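Local coordinates for E3 SUMO-protein ligase SIZ2 (Saccharomyces cerevisiae, PDB 6U75) that acts as a SUMO E3 ligase of the PIAS family, promoting attachment of SUMO to target proteins, at residues L52-G57 and Y130-F135. Sequence-based numbering, arbitrary orientation.
Sequences LYLFSG and YSISCF
Phe55 and Phe135 meet as an offset edge-to-face pair. The edge of Phe135 is turned toward the face of Phe55, with the ring planes at 89° and the centroids 5.8 Å apart. The nearest carbons are CD1 of each ring, 3.9 Å apart. Ser133 O lies at the edge of the Phe55 ring, near its plane.

The other face carries Leu54, Ser56, Ile132 and Cys134. Leu54 CD1 fits between its cross-strand neighbours, 3.5 Å from Ile132 CG2 and 3.4 Å from Cys134 SG. With CG opposite the backbone N (chi1 179°), Leu54 lays this CD1 over the partner strand, 3.3 Å from Ser133 O. Ile132 CD1 reaches across to Ser56, 3.4 Å from its CB.

Residues 52-57 and 130-135 are antiparallel neighbours in a sheet of the PINIT domain, well apart from the zinc-binding SP-RING. Tyr53 with Phe135, Phe55 with Ser133 and Gly57 with Ser131 are hydrogen-bonded pairs. Each has two backbone bonds. The bond from Gly57 N to Ser131 O is 2.9 Å long and is the least straight of the six, with 153° at the hydrogen. Tyr130 lies past this pair, and its CD2 approaches Gly57 O at 3.6 Å.

Further out, Phe3 meets both phenylalanines and packs edge-to-face with Phe135. Tyr8 adds another edge-to-face contact to Phe55. The hydroxyls of Ser56 and Ser131 are bonded outside the two strands: Ser56 OG bonds to Asp73 O, and Ser131 OG to Glu65 OE2.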
loop_
_atom_site.group_PDB
_atom_site.type_symbol
_atom_site.label_atom_id
_atom_site.label_comp_id
_atom_site.label_asym_id
_atom_site.label_seq_id
_atom_site.Cartn_x
_atom_site.Cartn_y
_atom_site.Cartn_z
ATOM N N LEU A 52 -12.113 -1.817 -12.279
ATOM C CA LEU A 52 -12.684 -3.069 -11.788
ATOM C C LEU A 52 -11.546 -3.925 -11.248
ATOM O O LEU A 52 -10.703 -4.404 -12.013
ATOM C CB LEU A 52 -13.447 -3.798 -12.890
ATOM C CG LEU A 52 -14.036 -5.148 -12.470
ATOM C CD1 LEU A 52 -15.021 -4.969 -11.325
ATOM C CD2 LEU A 52 -14.702 -5.845 -13.646
ATOM N N TYR A 53 -11.523 -4.119 -9.932
ATOM C CA TYR A 53 -10.444 -4.822 -9.256
ATOM C C TYR A 53 -10.940 -6.154 -8.711
ATOM O O TYR A 53 -12.006 -6.224 -8.084
ATOM C CB TYR A 53 -9.867 -3.974 -8.118
ATOM C CG TYR A 53 -8.824 -2.961 -8.544
ATOM C CD1 TYR A 53 -8.586 -2.687 -9.886
ATOM C CD2 TYR A 53 -8.064 -2.287 -7.597
ATOM C CE1 TYR A 53 -7.629 -1.765 -10.269
ATOM C CE2 TYR A 53 -7.106 -1.365 -7.972
ATOM C CZ TYR A 53 -6.892 -1.108 -9.308
ATOM O OH TYR A 53 -5.939 -0.191 -9.683
ATOM N N LEU A 54 -10.157 -7.200 -8.959
ATOM C CA LEU A 54 -10.363 -8.511 -8.364
ATOM C C LEU A 54 -9.613 -8.591 -7.041
ATOM O O LEU A 54 -8.474 -8.131 -6.931
ATOM C CB LEU A 54 -9.872 -9.603 -9.315
ATOM C CG LEU A 54 -9.971 -11.058 -8.855
ATOM C CD1 LEU A 54 -11.403 -11.559 -8.936
ATOM C CD2 LEU A 54 -9.048 -11.931 -9.688
ATOM N N PHE A 55 -10.261 -9.176 -6.038
ATOM C CA PHE A 55 -9.704 -9.306 -4.701
ATOM C C PHE A 55 -9.759 -10.763 -4.270
ATOM O O PHE A 55 -10.703 -11.484 -4.606
ATOM C CB PHE A 55 -10.468 -8.439 -3.693
ATOM C CG PHE A 55 -10.317 -6.963 -3.924
ATOM C CD1 PHE A 55 -11.084 -6.314 -4.877
ATOM C CD2 PHE A 55 -9.411 -6.223 -3.184
ATOM C CE1 PHE A 55 -10.946 -4.957 -5.089
ATOM C CE2 PHE A 55 -9.270 -4.866 -3.393
ATOM C CZ PHE A 55 -10.038 -4.233 -4.346
ATOM N N SER A 56 -8.744 -11.186 -3.521
ATOM C CA SER A 56 -8.672 -12.531 -2.974
ATOM C C SER A 56 -8.220 -12.438 -1.526
ATOM O O SER A 56 -7.295 -11.686 -1.208
ATOM C CB SER A 56 -7.707 -13.416 -3.772
ATOM O OG SER A 56 -7.589 -14.704 -3.193
ATOM N N GLY A 57 -8.878 -13.197 -0.652
ATOM C CA GLY A 57 -8.543 -13.174 0.756
ATOM C C GLY A 57 -8.678 -14.548 1.379
ATOM O O GLY A 57 -9.344 -15.432 0.845
ATOM N N TYR A 130 -10.105 -19.800 0.046
ATOM C CA TYR A 130 -10.006 -18.403 -0.351
ATOM C C TYR A 130 -11.373 -17.867 -0.752
ATOM O O TYR A 130 -12.241 -18.610 -1.214
ATOM C CB TYR A 130 -9.023 -18.219 -1.520
ATOM C CG TYR A 130 -7.577 -18.487 -1.163
ATOM C CD1 TYR A 130 -7.035 -19.759 -1.283
ATOM C CD2 TYR A 130 -6.753 -17.466 -0.712
ATOM C CE1 TYR A 130 -5.715 -20.007 -0.958
ATOM C CE2 TYR A 130 -5.432 -17.704 -0.386
ATOM C CZ TYR A 130 -4.919 -18.976 -0.511
ATOM O OH TYR A 130 -3.603 -19.218 -0.188
ATOM N N SER A 131 -11.552 -16.565 -0.556
ATOM C CA SER A 131 -12.714 -15.831 -1.036
ATOM C C SER A 131 -12.273 -14.910 -2.165
ATOM O O SER A 131 -11.304 -14.155 -2.012
ATOM C CB SER A 131 -13.362 -15.018 0.086
ATOM O OG SER A 131 -13.929 -15.860 1.072
ATOM N N ILE A 132 -12.984 -14.978 -3.287
ATOM C CA ILE A 132 -12.708 -14.186 -4.478
ATOM C C ILE A 132 -13.875 -13.232 -4.682
ATOM O O ILE A 132 -15.034 -13.663 -4.723
ATOM C CB ILE A 132 -12.516 -15.084 -5.714
ATOM C CG1 ILE A 132 -11.339 -16.044 -5.510
ATOM C CG2 ILE A 132 -12.320 -14.241 -6.964
ATOM C CD1 ILE A 132 -9.982 -15.370 -5.476
ATOM N N SER A 133 -13.567 -11.943 -4.814
ATOM C CA SER A 133 -14.574 -10.907 -4.986
ATOM C C SER A 133 -14.139 -9.963 -6.098
ATOM O O SER A 133 -12.978 -9.950 -6.507
ATOM C CB SER A 133 -14.798 -10.113 -3.691
ATOM O OG SER A 133 -14.975 -10.979 -2.584
ATOM N N CYS A 134 -15.086 -9.163 -6.578
ATOM C CA CYS A 134 -14.803 -8.150 -7.587
ATOM C C CYS A 134 -15.525 -6.870 -7.208
ATOM O O CYS A 134 -16.710 -6.903 -6.862
ATOM C CB CYS A 134 -15.239 -8.608 -8.982
ATOM S SG CYS A 134 -14.402 -10.091 -9.571
ATOM N N PHE A 135 -14.813 -5.749 -7.273
ATOM C CA PHE A 135 -15.381 -4.463 -6.896
ATOM C C PHE A 135 -14.993 -3.408 -7.915
ATOM O O PHE A 135 -13.873 -3.413 -8.429
ATOM C CB PHE A 135 -14.895 -4.004 -5.513
ATOM C CG PHE A 135 -15.427 -4.820 -4.372
ATOM C CD1 PHE A 135 -14.890 -6.060 -4.080
ATOM C CD2 PHE A 135 -16.452 -4.334 -3.577
ATOM C CE1 PHE A 135 -15.373 -6.808 -3.024
ATOM C CE2 PHE A 135 -16.939 -5.076 -2.521
ATOM C CZ PHE A 135 -16.400 -6.314 -2.245
#